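Local structure of PadR family transcriptional regulator (Streptococcus pneumoniae, 5ZQH) at residues A[8-13]-A[45-50]; A[21-26]-A[70-75]. The protein probably binds DNA through a winged helix-turn-helix domain and, as a dimeric PadR family regulator, controls transcription in Streptococcus pneumoniae. All coordinates share one frame; numbering follows the deposited sequence.

Interaction 1. Residues A[8-13]-A[45-50]; sequences VLEGCV and YPLLQK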
ATOM      1  N   VAL A   8      -3.136  -2.292  -2.438  1.00  5.51           N
ATOM      2  CA  VAL A   8      -4.389  -2.868  -1.930  1.00  5.59           C
ATOM      3  C   VAL A   8      -5.220  -3.520  -3.049  1.00  5.64           C
ATOM      4  O   VAL A   8      -5.564  -4.711  -2.924  1.00  5.68           O
ATOM      5  CB  VAL A   8      -5.206  -1.876  -1.055  1.00  5.58           C
ATOM      6  CG1 VAL A   8      -6.608  -2.401  -0.772  1.00  5.58           C
ATOM      7  CG2 VAL A   8      -4.482  -1.611   0.258  1.00  5.58           C
ATOM      8  N   LEU A   9      -5.521  -2.781  -4.129  1.00  5.69           N
ATOM      9  CA  LEU A   9      -6.276  -3.389  -5.243  1.00  5.75           C
ATOM     10  C   LEU A   9      -5.577  -4.559  -5.928  1.00  5.76           C
ATOM     11  O   LEU A   9      -6.262  -5.461  -6.414  1.00  5.77           O
ATOM     12  CB  LEU A   9      -6.896  -2.410  -6.266  1.00  5.77           C
ATOM     13  CG  LEU A   9      -6.416  -1.055  -6.765  1.00  5.79           C
ATOM     14  CD1 LEU A   9      -6.649  -0.918  -8.267  1.00  5.79           C
ATOM     15  CD2 LEU A   9      -7.196   0.018  -6.032  1.00  5.79           C
ATOM     16  N   GLU A  10      -4.241  -4.559  -5.949  1.00  5.76           N
ATOM     17  CA  GLU A  10      -3.500  -5.710  -6.472  1.00  5.79           C
ATOM     18  C   GLU A  10      -3.845  -6.961  -5.671  1.00  5.78           C
ATOM     19  O   GLU A  10      -4.344  -7.934  -6.235  1.00  5.76           O
ATOM     20  CB  GLU A  10      -1.988  -5.485  -6.485  1.00  5.81           C
ATOM     21  CG  GLU A  10      -1.264  -6.522  -7.335  1.00  5.86           C
ATOM     22  CD  GLU A  10       0.236  -6.522  -7.136  1.00  5.91           C
ATOM     23  OE1 GLU A  10       0.703  -7.055  -6.104  1.00  5.91           O
ATOM     24  OE2 GLU A  10       0.952  -6.006  -8.029  1.00  5.94           O
ATOM     25  N   GLY A  11      -3.594  -6.898  -4.362  1.00  5.79           N
ATOM     26  CA  GLY A  11      -3.950  -7.955  -3.415  1.00  5.82           C
ATOM     27  C   GLY A  11      -5.408  -8.369  -3.463  1.00  5.84           C
ATOM     28  O   GLY A  11      -5.704  -9.566  -3.501  1.00  5.84           O
ATOM     29  N   CYS A  12      -6.309  -7.380  -3.484  1.00  5.87           N
ATOM     30  CA  CYS A  12      -7.765  -7.626  -3.555  1.00  5.89           C
ATOM     31  C   CYS A  12      -8.210  -8.305  -4.856  1.00  5.91           C
ATOM     32  O   CYS A  12      -8.966  -9.273  -4.806  1.00  5.92           O
ATOM     33  CB  CYS A  12      -8.571  -6.344  -3.290  1.00  5.87           C
ATOM     34  SG  CYS A  12      -8.462  -5.746  -1.582  1.00  5.84           S
ATOM     35  N   VAL A  13      -7.728  -7.807  -6.002  1.00  5.95           N
ATOM     36  CA  VAL A  13      -7.984  -8.429  -7.330  1.00  6.00           C
ATOM     37  C   VAL A  13      -7.461  -9.876  -7.398  1.00  6.03           C
ATOM     38  O   VAL A  13      -8.163 -10.775  -7.864  1.00  6.04           O
ATOM     39  CB  VAL A  13      -7.466  -7.543  -8.508  1.00  5.99           C
ATOM     40  CG1 VAL A  13      -7.300  -8.322  -9.808  1.00  5.97           C
ATOM     41  CG2 VAL A  13      -8.404  -6.368  -8.739  1.00  5.99           C
ATOM     42  N   TYR A  45      -8.521  -3.177 -15.888  1.00 12.10           N
ATOM     43  CA  TYR A  45      -7.954  -4.051 -16.917  1.00 11.91           C
ATOM     44  C   TYR A  45      -6.440  -3.852 -17.174  1.00 11.87           C
ATOM     45  O   TYR A  45      -5.766  -4.831 -17.503  1.00 11.92           O
ATOM     46  CB  TYR A  45      -8.754  -4.003 -18.227  1.00 11.81           C
ATOM     47  CG  TYR A  45      -8.913  -5.357 -18.889  1.00 11.70           C
ATOM     48  CD1 TYR A  45      -7.874  -5.920 -19.634  1.00 11.71           C
ATOM     49  CD2 TYR A  45     -10.103  -6.078 -18.771  1.00 11.67           C
ATOM     50  CE1 TYR A  45      -8.008  -7.166 -20.237  1.00 11.70           C
ATOM     51  CE2 TYR A  45     -10.251  -7.323 -19.367  1.00 11.69           C
ATOM     52  CZ  TYR A  45      -9.194  -7.866 -20.103  1.00 11.69           C
ATOM     53  OH  TYR A  45      -9.322  -9.100 -20.706  1.00 11.65           O
ATOM     54  N   PRO A  46      -5.904  -2.607 -17.036  1.00 11.76           N
ATOM     55  CA  PRO A  46      -4.436  -2.464 -17.010  1.00 11.70           C
ATOM     56  C   PRO A  46      -3.735  -3.315 -15.943  1.00 11.70           C
ATOM     57  O   PRO A  46      -2.678  -3.899 -16.230  1.00 11.65           O
ATOM     58  CB  PRO A  46      -4.234  -0.976 -16.724  1.00 11.69           C
ATOM     59  CG  PRO A  46      -5.412  -0.333 -17.350  1.00 11.69           C
ATOM     60  CD  PRO A  46      -6.558  -1.286 -17.168  1.00 11.72           C
ATOM     61  N   LEU A  47      -4.322  -3.387 -14.740  1.00 11.67           N
ATOM     62  CA  LEU A  47      -3.831  -4.261 -13.667  1.00 11.68           C
ATOM     63  C   LEU A  47      -3.932  -5.753 -14.031  1.00 11.71           C
ATOM     64  O   LEU A  47      -2.971  -6.510 -13.830  1.00 11.74           O
ATOM     65  CB  LEU A  47      -4.542  -3.957 -12.337  1.00 11.71           C
ATOM     66  CG  LEU A  47      -4.317  -4.851 -11.106  1.00 11.67           C
ATOM     67  CD1 LEU A  47      -2.880  -4.763 -10.600  1.00 11.65           C
ATOM     68  CD2 LEU A  47      -5.307  -4.498 -10.004  1.00 11.62           C
ATOM     69  N   LEU A  48      -5.080  -6.161 -14.578  1.00 11.76           N
ATOM     70  CA  LEU A  48      -5.276  -7.527 -15.069  1.00 11.84           C
ATOM     71  C   LEU A  48      -4.274  -7.880 -16.164  1.00 11.96           C
ATOM     72  O   LEU A  48      -3.754  -8.996 -16.186  1.00 12.09           O
ATOM     73  CB  LEU A  48      -6.712  -7.747 -15.566  1.00 11.78           C
ATOM     74  CG  LEU A  48      -7.883  -7.708 -14.573  1.00 11.78           C
ATOM     75  CD1 LEU A  48      -9.207  -7.778 -15.327  1.00 11.69           C
ATOM     76  CD2 LEU A  48      -7.801  -8.820 -13.535  1.00 11.72           C
ATOM     77  N   GLN A  49      -4.002  -6.919 -17.049  1.00 12.06           N
ATOM     78  CA  GLN A  49      -3.011  -7.052 -18.121  1.00 12.23           C
ATOM     79  C   GLN A  49      -1.608  -7.321 -17.558  1.00 12.20           C
ATOM     80  O   GLN A  49      -0.900  -8.196 -18.061  1.00 12.12           O
ATOM     81  CB  GLN A  49      -2.998  -5.786 -18.985  1.00 12.37           C
ATOM     82  CG  GLN A  49      -2.594  -5.990 -20.436  1.00 12.65           C
ATOM     83  CD  GLN A  49      -3.698  -5.625 -21.415  1.00 12.80           C
ATOM     84  OE1 GLN A  49      -4.323  -4.562 -21.308  1.00 13.03           O
ATOM     85  NE2 GLN A  49      -3.931  -6.495 -22.388  1.00 12.83           N
ATOM     86  N   LYS A  50      -1.238  -6.570 -16.510  1.00 12.22           N
ATOM     87  CA  LYS A  50       0.058  -6.674 -15.839  1.00 12.28           C
ATOM     88  C   LYS A  50       0.261  -8.035 -15.175  1.00 12.45           C
ATOM     89  O   LYS A  50       1.303  -8.664 -15.369  1.00 12.42           O
ATOM     90  CB  LYS A  50       0.236  -5.538 -14.826  1.00 12.25           C
ATOM     91  CG  LYS A  50       1.649  -5.392 -14.262  1.00 12.25           C
ATOM     92  CD  LYS A  50       1.821  -4.085 -13.501  1.00 12.27           C
ATOM     93  CE  LYS A  50       1.363  -4.198 -12.055  1.00 12.37           C
ATOM     94  NZ  LYS A  50       0.553  -3.018 -11.637  1.00 12.35           N
TER
HETATM   95  O   HOH W   1      -0.207  -3.390  -8.993  1.00 10.71           O
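L47 carries an apolar helix-helix contact in the core of the DNA-binding domain, where helix 45-53 leans on helix 3-19. The axes of the two short segments pass 11.0 Å apart at a crossing angle of -69°, so that leucine and valine branches have to bridge the gap between backbones. L47 is long enough to do so: with CG anti to its own backbone N (chi1 173°), it enters between L9, E10 and V13. L47 CD2 lies 3.8 Å from V13 CG2, the two side chains meeting tip to tip, and equally touches the backbone oxygen of L9; that oxygen already accepts the helical bond from V13 N. The other methyl, L47 CD1, packs 4.0 Å from E10 CG, against the aliphatic part of a glutamate that runs across the leucine at about a right angle. One turn further along helix 3-19, the two branches of V13 divide their partners, CG1 resting 3.8 Å from L48 CD2. In the winged helix-turn-helix fold of PadR proteins, helix 24-34 and helix 45-53 correspond to the helix-turn-helix pair, the latter being the probable recognition helix, and helix 3-19 packs behind them; L31 of helix 24-34 also touches V13, while L27 reaches L48. Polarity appears at the margin. The extended chain of E10 puts its carboxylate near K50, but the charged atoms OE2 and NZ remain 4.7 Å apart and a water joins them instead, donating to E10 OE2 at 3.0 Å and accepting from K50 NZ at 2.8 Å. Long, flexible chains suit this border, since their methylenes can pack while their ends reach water. V8 and C12, outside this contact, meet V97 and I100 of the second subunit, and E10 touches its Q3.

Interaction 2. Residues A[21-26]-A[70-75]; sequences ERYGYE and RKYFSL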
ATOM      1  N   GLU A  21     -12.881 -17.984 -10.117  1.00  7.85           N
ATOM      2  CA  GLU A  21     -12.483 -17.675 -11.486  1.00  7.97           C
ATOM      3  C   GLU A  21     -13.441 -16.628 -12.083  1.00  8.02           C
ATOM      4  O   GLU A  21     -14.645 -16.889 -12.213  1.00  8.05           O
ATOM      5  CB  GLU A  21     -12.539 -18.979 -12.281  1.00  8.00           C
ATOM      6  CG  GLU A  21     -11.704 -19.026 -13.543  1.00  8.05           C
ATOM      7  CD  GLU A  21     -11.660 -20.415 -14.152  1.00  8.08           C
ATOM      8  OE1 GLU A  21     -11.545 -21.406 -13.385  1.00  8.08           O
ATOM      9  OE2 GLU A  21     -11.744 -20.516 -15.402  1.00  8.09           O
ATOM     10  N   ARG A  22     -12.909 -15.450 -12.416  1.00  8.06           N
ATOM     11  CA  ARG A  22     -13.727 -14.309 -12.865  1.00  8.11           C
ATOM     12  C   ARG A  22     -13.227 -13.649 -14.148  1.00  8.10           C
ATOM     13  O   ARG A  22     -12.016 -13.582 -14.379  1.00  8.13           O
ATOM     14  CB  ARG A  22     -13.800 -13.247 -11.763  1.00  8.14           C
ATOM     15  CG  ARG A  22     -14.854 -13.509 -10.700  1.00  8.21           C
ATOM     16  CD  ARG A  22     -15.069 -12.279  -9.831  1.00  8.24           C
ATOM     17  NE  ARG A  22     -15.989 -12.544  -8.727  1.00  8.25           N
ATOM     18  CZ  ARG A  22     -15.630 -12.912  -7.497  1.00  8.26           C
ATOM     19  NH1 ARG A  22     -14.350 -13.073  -7.167  1.00  8.23           N
ATOM     20  NH2 ARG A  22     -16.570 -13.124  -6.586  1.00  8.27           N
ATOM     21  N   TYR A  23     -14.159 -13.152 -14.965  1.00  8.08           N
ATOM     22  CA  TYR A  23     -13.807 -12.312 -16.119  1.00  8.06           C
ATOM     23  C   TYR A  23     -13.851 -10.811 -15.787  1.00  8.04           C
ATOM     24  O   TYR A  23     -14.434 -10.412 -14.775  1.00  8.05           O
ATOM     25  CB  TYR A  23     -14.602 -12.678 -17.394  1.00  8.08           C
ATOM     26  CG  TYR A  23     -16.100 -12.435 -17.396  1.00  8.08           C
ATOM     27  CD1 TYR A  23     -16.634 -11.203 -17.795  1.00  8.07           C
ATOM     28  CD2 TYR A  23     -16.992 -13.457 -17.052  1.00  8.09           C
ATOM     29  CE1 TYR A  23     -18.010 -10.986 -17.815  1.00  8.06           C
ATOM     30  CE2 TYR A  23     -18.372 -13.254 -17.078  1.00  8.06           C
ATOM     31  CZ  TYR A  23     -18.875 -12.017 -17.452  1.00  8.06           C
ATOM     32  OH  TYR A  23     -20.235 -11.812 -17.473  1.00  8.04           O
ATOM     33  N   GLY A  24     -13.212 -10.008 -16.641  1.00  8.00           N
ATOM     34  CA  GLY A  24     -13.013  -8.565 -16.449  1.00  7.98           C
ATOM     35  C   GLY A  24     -14.187  -7.731 -15.960  1.00  7.97           C
ATOM     36  O   GLY A  24     -14.039  -6.958 -15.016  1.00  7.96           O
ATOM     37  N   TYR A  25     -15.347  -7.890 -16.601  1.00  7.98           N
ATOM     38  CA  TYR A  25     -16.572  -7.167 -16.217  1.00  7.98           C
ATOM     39  C   TYR A  25     -17.016  -7.519 -14.804  1.00  8.06           C
ATOM     40  O   TYR A  25     -17.316  -6.622 -14.013  1.00  8.07           O
ATOM     41  CB  TYR A  25     -17.715  -7.424 -17.209  1.00  7.88           C
ATOM     42  CG  TYR A  25     -19.041  -6.762 -16.858  1.00  7.84           C
ATOM     43  CD1 TYR A  25     -19.301  -5.436 -17.224  1.00  7.82           C
ATOM     44  CD2 TYR A  25     -20.053  -7.471 -16.180  1.00  7.80           C
ATOM     45  CE1 TYR A  25     -20.515  -4.829 -16.916  1.00  7.79           C
ATOM     46  CE2 TYR A  25     -21.270  -6.868 -15.866  1.00  7.78           C
ATOM     47  CZ  TYR A  25     -21.495  -5.550 -16.241  1.00  7.79           C
ATOM     48  OH  TYR A  25     -22.692  -4.939 -15.948  1.00  7.79           O
ATOM     49  N   GLU A  26     -17.058  -8.816 -14.497  1.00  8.14           N
ATOM     50  CA  GLU A  26     -17.554  -9.257 -13.199  1.00  8.24           C
ATOM     51  C   GLU A  26     -16.598  -8.961 -12.038  1.00  8.32           C
ATOM     52  O   GLU A  26     -17.048  -8.812 -10.907  1.00  8.35           O
ATOM     53  CB  GLU A  26     -18.082 -10.706 -13.218  1.00  8.23           C
ATOM     54  CG  GLU A  26     -17.094 -11.820 -13.521  1.00  8.23           C
ATOM     55  CD  GLU A  26     -17.750 -13.195 -13.538  1.00  8.23           C
ATOM     56  OE1 GLU A  26     -18.864 -13.334 -14.094  1.00  8.20           O
ATOM     57  OE2 GLU A  26     -17.153 -14.144 -12.988  1.00  8.23           O
ATOM     58  N   ARG A  70     -16.365 -15.426 -22.543  1.00 13.66           N
ATOM     59  CA  ARG A  70     -15.614 -14.374 -21.877  1.00 13.39           C
ATOM     60  C   ARG A  70     -14.255 -14.924 -21.457  1.00 13.14           C
ATOM     61  O   ARG A  70     -14.089 -16.140 -21.329  1.00 13.13           O
ATOM     62  CB  ARG A  70     -16.395 -13.840 -20.667  1.00 13.52           C
ATOM     63  CG  ARG A  70     -17.657 -13.035 -20.994  1.00 13.69           C
ATOM     64  CD  ARG A  70     -17.344 -11.602 -21.422  1.00 13.80           C
ATOM     65  NE  ARG A  70     -18.468 -10.970 -22.108  1.00 13.93           N
ATOM     66  CZ  ARG A  70     -18.732 -11.089 -23.411  1.00 14.07           C
ATOM     67  NH1 ARG A  70     -17.957 -11.823 -24.203  1.00 14.16           N
ATOM     68  NH2 ARG A  70     -19.784 -10.473 -23.934  1.00 14.12           N
ATOM     69  N   LYS A  71     -13.289 -14.029 -21.269  1.00 12.87           N
ATOM     70  CA  LYS A  71     -11.954 -14.403 -20.816  1.00 12.64           C
ATOM     71  C   LYS A  71     -11.906 -14.467 -19.286  1.00 12.48           C
ATOM     72  O   LYS A  71     -11.783 -13.441 -18.620  1.00 12.31           O
ATOM     73  CB  LYS A  71     -10.905 -13.425 -21.359  1.00 12.65           C
ATOM     74  CG  LYS A  71      -9.478 -13.938 -21.254  1.00 12.68           C
ATOM     75  CD  LYS A  71      -8.463 -12.807 -21.281  1.00 12.71           C
ATOM     76  CE  LYS A  71      -7.809 -12.660 -22.642  1.00 12.72           C
ATOM     77  NZ  LYS A  71      -6.486 -11.995 -22.485  1.00 12.77           N
ATOM     78  N   TYR A  72     -12.000 -15.685 -18.748  1.00 12.36           N
ATOM     79  CA  TYR A  72     -11.955 -15.913 -17.305  1.00 12.23           C
ATOM     80  C   TYR A  72     -10.523 -15.956 -16.780  1.00 12.09           C
ATOM     81  O   TYR A  72      -9.672 -16.667 -17.316  1.00 12.07           O
ATOM     82  CB  TYR A  72     -12.685 -17.206 -16.937  1.00 12.32           C
ATOM     83  CG  TYR A  72     -14.183 -17.075 -16.836  1.00 12.36           C
ATOM     84  CD1 TYR A  72     -14.997 -17.256 -17.960  1.00 12.43           C
ATOM     85  CD2 TYR A  72     -14.796 -16.783 -15.615  1.00 12.38           C
ATOM     86  CE1 TYR A  72     -16.381 -17.154 -17.874  1.00 12.46           C
ATOM     87  CE2 TYR A  72     -16.178 -16.669 -15.516  1.00 12.44           C
ATOM     88  CZ  TYR A  72     -16.965 -16.859 -16.651  1.00 12.46           C
ATOM     89  OH  TYR A  72     -18.334 -16.746 -16.562  1.00 12.58           O
ATOM     90  N   PHE A  73     -10.272 -15.184 -15.728  1.00 11.93           N
ATOM     91  CA  PHE A  73      -8.974 -15.153 -15.074  1.00 11.88           C
ATOM     92  C   PHE A  73      -8.948 -16.077 -13.858  1.00 11.86           C
ATOM     93  O   PHE A  73      -9.852 -16.040 -13.018  1.00 11.87           O
ATOM     94  CB  PHE A  73      -8.594 -13.722 -14.676  1.00 11.80           C
ATOM     95  CG  PHE A  73      -8.486 -12.775 -15.837  1.00 11.77           C
ATOM     96  CD1 PHE A  73      -7.373 -12.809 -16.691  1.00 11.74           C
ATOM     97  CD2 PHE A  73      -9.496 -11.839 -16.087  1.00 11.69           C
ATOM     98  CE1 PHE A  73      -7.274 -11.935 -17.766  1.00 11.68           C
ATOM     99  CE2 PHE A  73      -9.397 -10.962 -17.163  1.00 11.65           C
ATOM    100  CZ  PHE A  73      -8.286 -11.010 -18.001  1.00 11.64           C
ATOM    101  N   SER A  74      -7.916 -16.916 -13.799  1.00 11.85           N
ATOM    102  CA  SER A  74      -7.646 -17.807 -12.659  1.00 11.83           C
ATOM    103  C   SER A  74      -6.173 -17.691 -12.251  1.00 11.77           C
ATOM    104  O   SER A  74      -5.320 -17.346 -13.083  1.00 11.92           O
ATOM    105  CB  SER A  74      -7.988 -19.252 -13.013  1.00 11.81           C
ATOM    106  OG  SER A  74      -7.280 -19.660 -14.169  1.00 11.83           O
ATOM    107  N   LEU A  75      -5.878 -17.981 -10.985  1.00 11.57           N
ATOM    108  CA  LEU A  75      -4.513 -17.871 -10.461  1.00 11.43           C
ATOM    109  C   LEU A  75      -3.545 -18.932 -10.994  1.00 11.32           C
ATOM    110  O   LEU A  75      -3.888 -20.108 -11.112  1.00 11.26           O
ATOM    111  CB  LEU A  75      -4.511 -17.892  -8.926  1.00 11.45           C
ATOM    112  CG  LEU A  75      -5.048 -16.711  -8.109  1.00 11.42           C
ATOM    113  CD1 LEU A  75      -4.915 -17.045  -6.636  1.00 11.38           C
ATOM    114  CD2 LEU A  75      -4.331 -15.400  -8.408  1.00 11.41           C
TER
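The ring of Y23 turns its edge to the face of Y72, the planes 84° apart and the centroids separated by 5.2 Å. Y23 CD2 makes the nearest approach, 3.4 Å from Y72 CZ and above the rim of that ring. Both faces of Y23 are themselves occupied: R70 lays its CG over the centre of one, a CH-pi contact of 3.7 Å from that atom to the ring centroid, and E26 CG lies over the centre of the other. R70 suits the place because its chain, bent at chi2 (-79°), offers methylenes to the ring while its guanidinium stands nearly perpendicular to it. In the backbone, the short, weakly bonded strand 22-23 joins, through R22 and F73, the edge of the antiparallel sheet whose strands 57-63 and 69-75 form the wing of the winged helix fold. These two residues are a hydrogen-bonded pair: F73 N donates to R22 O at 2.7 Å, from well above the carbonyl plane, and R22 N returns a longer bond of 3.2 Å to F73 O. Y23 then serves as N-cap residue of helix 24-34. Toward the other end, E21 crosses Y72 at about a right angle and packs its CG 3.8 Å from S74 CB. Its carboxylate forms a salt bridge with R62 of strand 57-63, an arginine that also makes a cation-pi contact with Y72.

The segments alternate along the chain, 8-13, 21-26, 45-50 and 70-75, so the two contacts interlock within one winged helix-turn-helix domain, their centres about 12 Å apart. Interaction 1 lies nearer the middle of the chain and joins helices; interaction 2 is closer to the surface and attaches the start of helix 24-34 to the sheet. Strand 22-23 directly follows helix 3-19, and helix 45-53 is the next helix after 24-34. The two interactions meet where L48 CD1 packs 3.7 Å from F73 CE2 and also touches G24. Through this junction the probable recognition helix is placed against the wing, both being elements that commonly meet DNA in such folds.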